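Local atomic coordinates of protein Rv1364c/MT1410 (Mycobacterium tuberculosis, PDB entry 3KE6), a protein that probably regulates sigma-factor activity, joining a manganese-binding PP2C-type phosphatase domain of the RsbU kind to an RsbW-like serine kinase (anti-sigma factor) domain. Residues V33-A45 and Y245-P259. Sequence-based numbering, arbitrary orientation.
Sequences VPGADIAAEYLVA and YNDDVTLLAMQRRAP. With MN (manganese (II) ion), chain F.
Leu43, Asp37 and Arg257 bury the most surface where residues 33-45 pair with residues 245-259. Leu43 meets Tyr245 over the ring face: CD2 of Leu43 stands 3.7 Å from the centroid of the Tyr245 ring, 12° off its normal, a CH-pi contact. The other methyl of Leu43, CD1, lies 4.0 Å from CB of Val249, the two side chains running alongside each other. At the far end of the ladder, NH1 of Arg257 donates to OD1 of Asp37 at 2.9 Å, a nearly straight (170°) hydrogen bond that is part of a salt bridge. OD1 offers its syn lone pair and lies at the guanidinium edge, in its plane, though carboxylate and guanidinium planes stand 86° apart. CG of Arg257, set between its backbone N and carbonyl carbon, packs on Gly35, and a bend at chi3 then brings the guanidinium to Asp37, while NH2 of Arg257 binds Glu287 O.

Between these ends, strands 36-43 and 249-256 run antiparallel, with paired bonds such as Ala39 N to Ala253 O (2.8 Å) and its reciprocal. Ala36, Ile38, Ala40, Leu252 and Met254 face strands 54-60 and 64-71; Leu43 and Ala253 face helix 227-241. Beyond Val249, OD2 of Asp247 binds manganese at 1.9 Å, with Asp71 and Asp188 completing the protein ligands. A beta-sandwich flanked by helices, with an aspartate-bound metal centre at one end of the strands, is characteristic of PP2C-type phosphatases.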
loop_
_atom_site.group_PDB
_atom_site.type_symbol
_atom_site.label_atom_id
_atom_site.label_comp_id
_atom_site.label_asym_id
_atom_site.label_seq_id
_atom_site.Cartn_x
_atom_site.Cartn_y
_atom_site.Cartn_z
ATOM N N VAL A 33 4.520 0.547 4.583
ATOM C CA VAL A 33 5.184 1.745 5.077
ATOM C C VAL A 33 5.150 1.817 6.597
ATOM O O VAL A 33 4.346 1.145 7.253
ATOM C CB VAL A 33 4.586 3.054 4.488
ATOM C CG1 VAL A 33 4.803 3.135 2.971
ATOM C CG2 VAL A 33 3.106 3.198 4.833
ATOM N N PRO A 34 6.052 2.618 7.171
ATOM C CA PRO A 34 6.177 2.576 8.601
ATOM C C PRO A 34 4.914 3.030 9.322
ATOM O O PRO A 34 4.522 2.411 10.318
ATOM C CB PRO A 34 7.346 3.523 8.876
ATOM C CG PRO A 34 8.066 3.613 7.610
ATOM C CD PRO A 34 7.036 3.534 6.567
ATOM N N GLY A 35 4.257 4.066 8.807
ATOM C CA GLY A 35 3.162 4.693 9.558
ATOM C C GLY A 35 1.738 4.390 9.133
ATOM O O GLY A 35 0.806 5.032 9.631
ATOM N N ALA A 36 1.562 3.435 8.215
ATOM C CA ALA A 36 0.210 2.987 7.804
ATOM C C ALA A 36 0.257 1.560 7.286
ATOM O O ALA A 36 1.232 1.159 6.630
ATOM C CB ALA A 36 -0.364 3.898 6.737
ATOM N N ASP A 37 -0.771 0.794 7.620
ATOM C CA ASP A 37 -1.015 -0.517 7.047
ATOM C C ASP A 37 -2.075 -0.330 5.970
ATOM O O ASP A 37 -3.051 0.367 6.177
ATOM C CB ASP A 37 -1.549 -1.475 8.111
ATOM C CG ASP A 37 -0.499 -1.868 9.148
ATOM O OD1 ASP A 37 0.712 -1.780 8.834
ATOM O OD2 ASP A 37 -0.891 -2.296 10.277
ATOM N N ILE A 38 -1.899 -0.976 4.832
ATOM C CA ILE A 38 -2.801 -0.828 3.726
ATOM C C ILE A 38 -3.212 -2.216 3.210
ATOM O O ILE A 38 -2.382 -3.106 3.056
ATOM C CB ILE A 38 -2.113 -0.057 2.585
ATOM C CG1 ILE A 38 -1.271 1.098 3.138
ATOM C CG2 ILE A 38 -3.148 0.470 1.588
ATOM C CD1 ILE A 38 -0.356 1.704 2.121
ATOM N N ALA A 39 -4.503 -2.362 2.912
ATOM C CA ALA A 39 -5.059 -3.563 2.308
ATOM C C ALA A 39 -5.989 -3.176 1.169
ATOM O O ALA A 39 -6.640 -2.121 1.208
ATOM C CB ALA A 39 -5.834 -4.367 3.355
ATOM N N ALA A 40 -6.085 -4.062 0.183
ATOM C CA ALA A 40 -6.916 -3.835 -0.986
ATOM C C ALA A 40 -7.573 -5.128 -1.452
ATOM O O ALA A 40 -6.919 -6.157 -1.589
ATOM C CB ALA A 40 -6.096 -3.243 -2.113
ATOM N N GLU A 41 -8.870 -5.040 -1.729
ATOM C CA GLU A 41 -9.658 -6.155 -2.216
ATOM C C GLU A 41 -10.609 -5.679 -3.315
ATOM O O GLU A 41 -11.140 -4.569 -3.240
ATOM C CB GLU A 41 -10.454 -6.733 -1.065
ATOM C CG GLU A 41 -11.007 -8.109 -1.338
ATOM C CD GLU A 41 -11.161 -8.938 -0.071
ATOM O OE1 GLU A 41 -10.184 -9.024 0.716
ATOM O OE2 GLU A 41 -12.255 -9.516 0.116
ATOM N N TYR A 42 -10.822 -6.507 -4.334
ATOM C CA TYR A 42 -11.692 -6.117 -5.422
ATOM C C TYR A 42 -12.324 -7.278 -6.181
ATOM O O TYR A 42 -11.804 -8.389 -6.203
ATOM C CB TYR A 42 -10.940 -5.220 -6.391
ATOM C CG TYR A 42 -9.839 -5.899 -7.173
ATOM C CD1 TYR A 42 -8.633 -6.244 -6.569
ATOM C CD2 TYR A 42 -9.992 -6.180 -8.522
ATOM C CE1 TYR A 42 -7.620 -6.867 -7.290
ATOM C CE2 TYR A 42 -8.974 -6.795 -9.249
ATOM C CZ TYR A 42 -7.796 -7.134 -8.625
ATOM O OH TYR A 42 -6.794 -7.751 -9.343
ATOM N N LEU A 43 -13.475 -6.983 -6.788
ATOM C CA LEU A 43 -14.207 -7.909 -7.629
ATOM C C LEU A 43 -14.526 -7.197 -8.937
ATOM O O LEU A 43 -14.673 -5.966 -8.975
ATOM C CB LEU A 43 -15.500 -8.322 -6.954
ATOM C CG LEU A 43 -15.370 -8.987 -5.586
ATOM C CD1 LEU A 43 -15.092 -7.959 -4.504
ATOM C CD2 LEU A 43 -16.626 -9.780 -5.265
ATOM N N VAL A 44 -14.637 -7.979 -10.002
ATOM C CA VAL A 44 -14.896 -7.445 -11.331
ATOM C C VAL A 44 -16.185 -8.067 -11.869
ATOM O O VAL A 44 -16.264 -9.284 -12.008
ATOM C CB VAL A 44 -13.692 -7.730 -12.260
ATOM C CG1 VAL A 44 -14.108 -7.754 -13.707
ATOM C CG2 VAL A 44 -12.594 -6.689 -12.043
ATOM N N ALA A 45 -17.187 -7.222 -12.153
ATOM C CA ALA A 45 -18.529 -7.649 -12.622
ATOM C C ALA A 45 -18.534 -8.660 -13.776
ATOM O O ALA A 45 -19.354 -9.571 -13.788
ATOM C CB ALA A 45 -19.365 -6.424 -13.011
ATOM N N TYR A 245 -23.229 -9.489 -6.023
ATOM C CA TYR A 245 -22.772 -8.187 -6.538
ATOM C C TYR A 245 -23.176 -8.013 -7.993
ATOM O O TYR A 245 -23.342 -9.000 -8.708
ATOM C CB TYR A 245 -21.242 -8.002 -6.360
ATOM C CG TYR A 245 -20.329 -9.029 -7.045
ATOM C CD1 TYR A 245 -20.475 -10.400 -6.821
ATOM C CD2 TYR A 245 -19.291 -8.625 -7.876
ATOM C CE1 TYR A 245 -19.634 -11.335 -7.430
ATOM C CE2 TYR A 245 -18.438 -9.562 -8.488
ATOM C CZ TYR A 245 -18.625 -10.914 -8.260
ATOM O OH TYR A 245 -17.812 -11.852 -8.852
ATOM N N ASN A 246 -23.345 -6.763 -8.425
ATOM C CA ASN A 246 -23.721 -6.479 -9.820
ATOM C C ASN A 246 -22.911 -5.402 -10.567
ATOM O O ASN A 246 -23.195 -5.135 -11.734
ATOM C CB ASN A 246 -25.223 -6.161 -9.908
ATOM C CG ASN A 246 -25.585 -4.803 -9.316
ATOM O OD1 ASN A 246 -24.725 -3.930 -9.134
ATOM N ND2 ASN A 246 -26.875 -4.613 -9.029
ATOM N N ASP A 247 -21.936 -4.782 -9.901
ATOM C CA ASP A 247 -21.050 -3.784 -10.516
ATOM C C ASP A 247 -19.621 -4.250 -10.200
ATOM O O ASP A 247 -19.416 -5.342 -9.658
ATOM C CB ASP A 247 -21.352 -2.367 -9.946
ATOM C CG ASP A 247 -20.704 -1.220 -10.762
ATOM O OD1 ASP A 247 -20.063 -1.520 -11.793
ATOM O OD2 ASP A 247 -20.793 -0.010 -10.375
ATOM N N ASP A 248 -18.629 -3.448 -10.556
ATOM C CA ASP A 248 -17.293 -3.639 -10.031
ATOM C C ASP A 248 -17.312 -3.257 -8.557
ATOM O O ASP A 248 -18.101 -2.396 -8.157
ATOM C CB ASP A 248 -16.299 -2.763 -10.787
ATOM C CG ASP A 248 -16.171 -3.150 -12.240
ATOM O OD1 ASP A 248 -15.909 -4.337 -12.511
ATOM O OD2 ASP A 248 -16.330 -2.268 -13.110
ATOM N N VAL A 249 -16.469 -3.907 -7.754
ATOM C CA VAL A 249 -16.338 -3.581 -6.329
ATOM C C VAL A 249 -14.860 -3.484 -5.946
ATOM O O VAL A 249 -14.047 -4.363 -6.268
ATOM C CB VAL A 249 -17.047 -4.606 -5.392
ATOM C CG1 VAL A 249 -17.040 -4.103 -3.935
ATOM C CG2 VAL A 249 -18.471 -4.844 -5.841
ATOM N N THR A 250 -14.525 -2.391 -5.272
ATOM C CA THR A 250 -13.162 -2.100 -4.921
ATOM C C THR A 250 -13.194 -1.508 -3.552
ATOM O O THR A 250 -13.964 -0.584 -3.298
ATOM C CB THR A 250 -12.524 -1.087 -5.903
ATOM O OG1 THR A 250 -12.810 -1.480 -7.253
ATOM C CG2 THR A 250 -11.012 -1.018 -5.698
ATOM N N LEU A 251 -12.386 -2.072 -2.662
ATOM C CA LEU A 251 -12.258 -1.570 -1.303
ATOM C C LEU A 251 -10.765 -1.431 -0.981
ATOM O O LEU A 251 -9.976 -2.348 -1.197
ATOM C CB LEU A 251 -12.972 -2.500 -0.331
ATOM C CG LEU A 251 -12.799 -2.226 1.158
ATOM C CD1 LEU A 251 -13.267 -0.835 1.534
ATOM C CD2 LEU A 251 -13.555 -3.280 1.925
ATOM N N LEU A 252 -10.383 -0.247 -0.526
ATOM C CA LEU A 252 -8.987 0.064 -0.278
ATOM C C LEU A 252 -8.927 0.676 1.089
ATOM O O LEU A 252 -9.476 1.753 1.300
ATOM C CB LEU A 252 -8.460 1.043 -1.321
ATOM C CG LEU A 252 -7.069 1.590 -1.033
ATOM C CD1 LEU A 252 -5.995 0.478 -1.204
ATOM C CD2 LEU A 252 -6.819 2.765 -1.940
ATOM N N ALA A 253 -8.291 -0.024 2.025
ATOM C CA ALA A 253 -8.347 0.352 3.433
ATOM C C ALA A 253 -6.952 0.623 3.921
ATOM O O ALA A 253 -5.999 -0.045 3.511
ATOM C CB ALA A 253 -8.963 -0.747 4.242
ATOM N N MET A 254 -6.835 1.622 4.786
ATOM C CA MET A 254 -5.592 1.888 5.459
ATOM C C MET A 254 -5.808 2.306 6.897
ATOM O O MET A 254 -6.697 3.086 7.186
ATOM C CB MET A 254 -4.778 2.912 4.673
ATOM C CG MET A 254 -5.006 4.332 5.007
ATOM S SD MET A 254 -3.912 4.858 6.341
ATOM C CE MET A 254 -4.217 6.620 6.184
ATOM N N GLN A 255 -5.006 1.754 7.802
ATOM C CA GLN A 255 -5.054 2.142 9.196
ATOM C C GLN A 255 -3.741 2.800 9.519
ATOM O O GLN A 255 -2.679 2.313 9.130
ATOM C CB GLN A 255 -5.262 0.933 10.096
ATOM C CG GLN A 255 -5.034 1.225 11.565
ATOM C CD GLN A 255 -5.302 0.033 12.471
ATOM O OE1 GLN A 255 -6.139 0.102 13.365
ATOM N NE2 GLN A 255 -4.573 -1.054 12.261
ATOM N N ARG A 256 -3.813 3.905 10.242
ATOM C CA ARG A 256 -2.613 4.556 10.726
ATOM C C ARG A 256 -2.054 3.735 11.881
ATOM O O ARG A 256 -2.815 3.213 12.701
ATOM C CB ARG A 256 -2.919 5.989 11.166
ATOM C CG ARG A 256 -1.694 6.872 11.228
ATOM C CD ARG A 256 -2.007 8.309 11.611
ATOM N NE ARG A 256 -0.768 9.082 11.719
ATOM C CZ ARG A 256 -0.422 9.901 12.718
ATOM N NH1 ARG A 256 0.751 10.523 12.648
ATOM N NH2 ARG A 256 -1.228 10.139 13.759
ATOM N N ARG A 257 -0.730 3.627 11.935
ATOM C CA ARG A 257 -0.030 2.910 13.010
ATOM C C ARG A 257 1.185 3.687 13.467
ATOM O O ARG A 257 1.714 4.526 12.724
ATOM C CB ARG A 257 0.451 1.560 12.501
ATOM C CG ARG A 257 1.237 1.697 11.197
ATOM C CD ARG A 257 1.810 0.407 10.759
ATOM N NE ARG A 257 2.793 -0.102 11.705
ATOM C CZ ARG A 257 3.150 -1.379 11.795
ATOM N NH1 ARG A 257 2.609 -2.292 10.994
ATOM N NH2 ARG A 257 4.050 -1.740 12.694
ATOM N N ALA A 258 1.630 3.389 14.686
ATOM C CA ALA A 258 2.961 3.804 15.157
ATOM C C ALA A 258 4.062 3.035 14.389
ATOM O O ALA A 258 4.007 1.813 14.276
ATOM C CB ALA A 258 3.095 3.556 16.630
ATOM N N PRO A 259 5.069 3.745 13.882
ATOM C CA PRO A 259 6.171 3.065 13.167
ATOM C C PRO A 259 7.024 2.144 14.031
ATOM O O PRO A 259 7.381 2.472 15.162
ATOM C CB PRO A 259 7.019 4.225 12.635
ATOM C CG PRO A 259 6.726 5.362 13.555
ATOM C CD PRO A 259 5.266 5.205 13.915
HETATM MN MN MN F . -19.855 1.684 -10.329
HETATM O O HOH W 1 -12.802 -3.884 -9.491
HETATM O O HOH W 2 -19.734 0.802 -12.356
HETATM O O HOH W 3 -18.374 0.203 -9.608
HETATM O O HOH W 4 -21.692 2.748 -10.930
#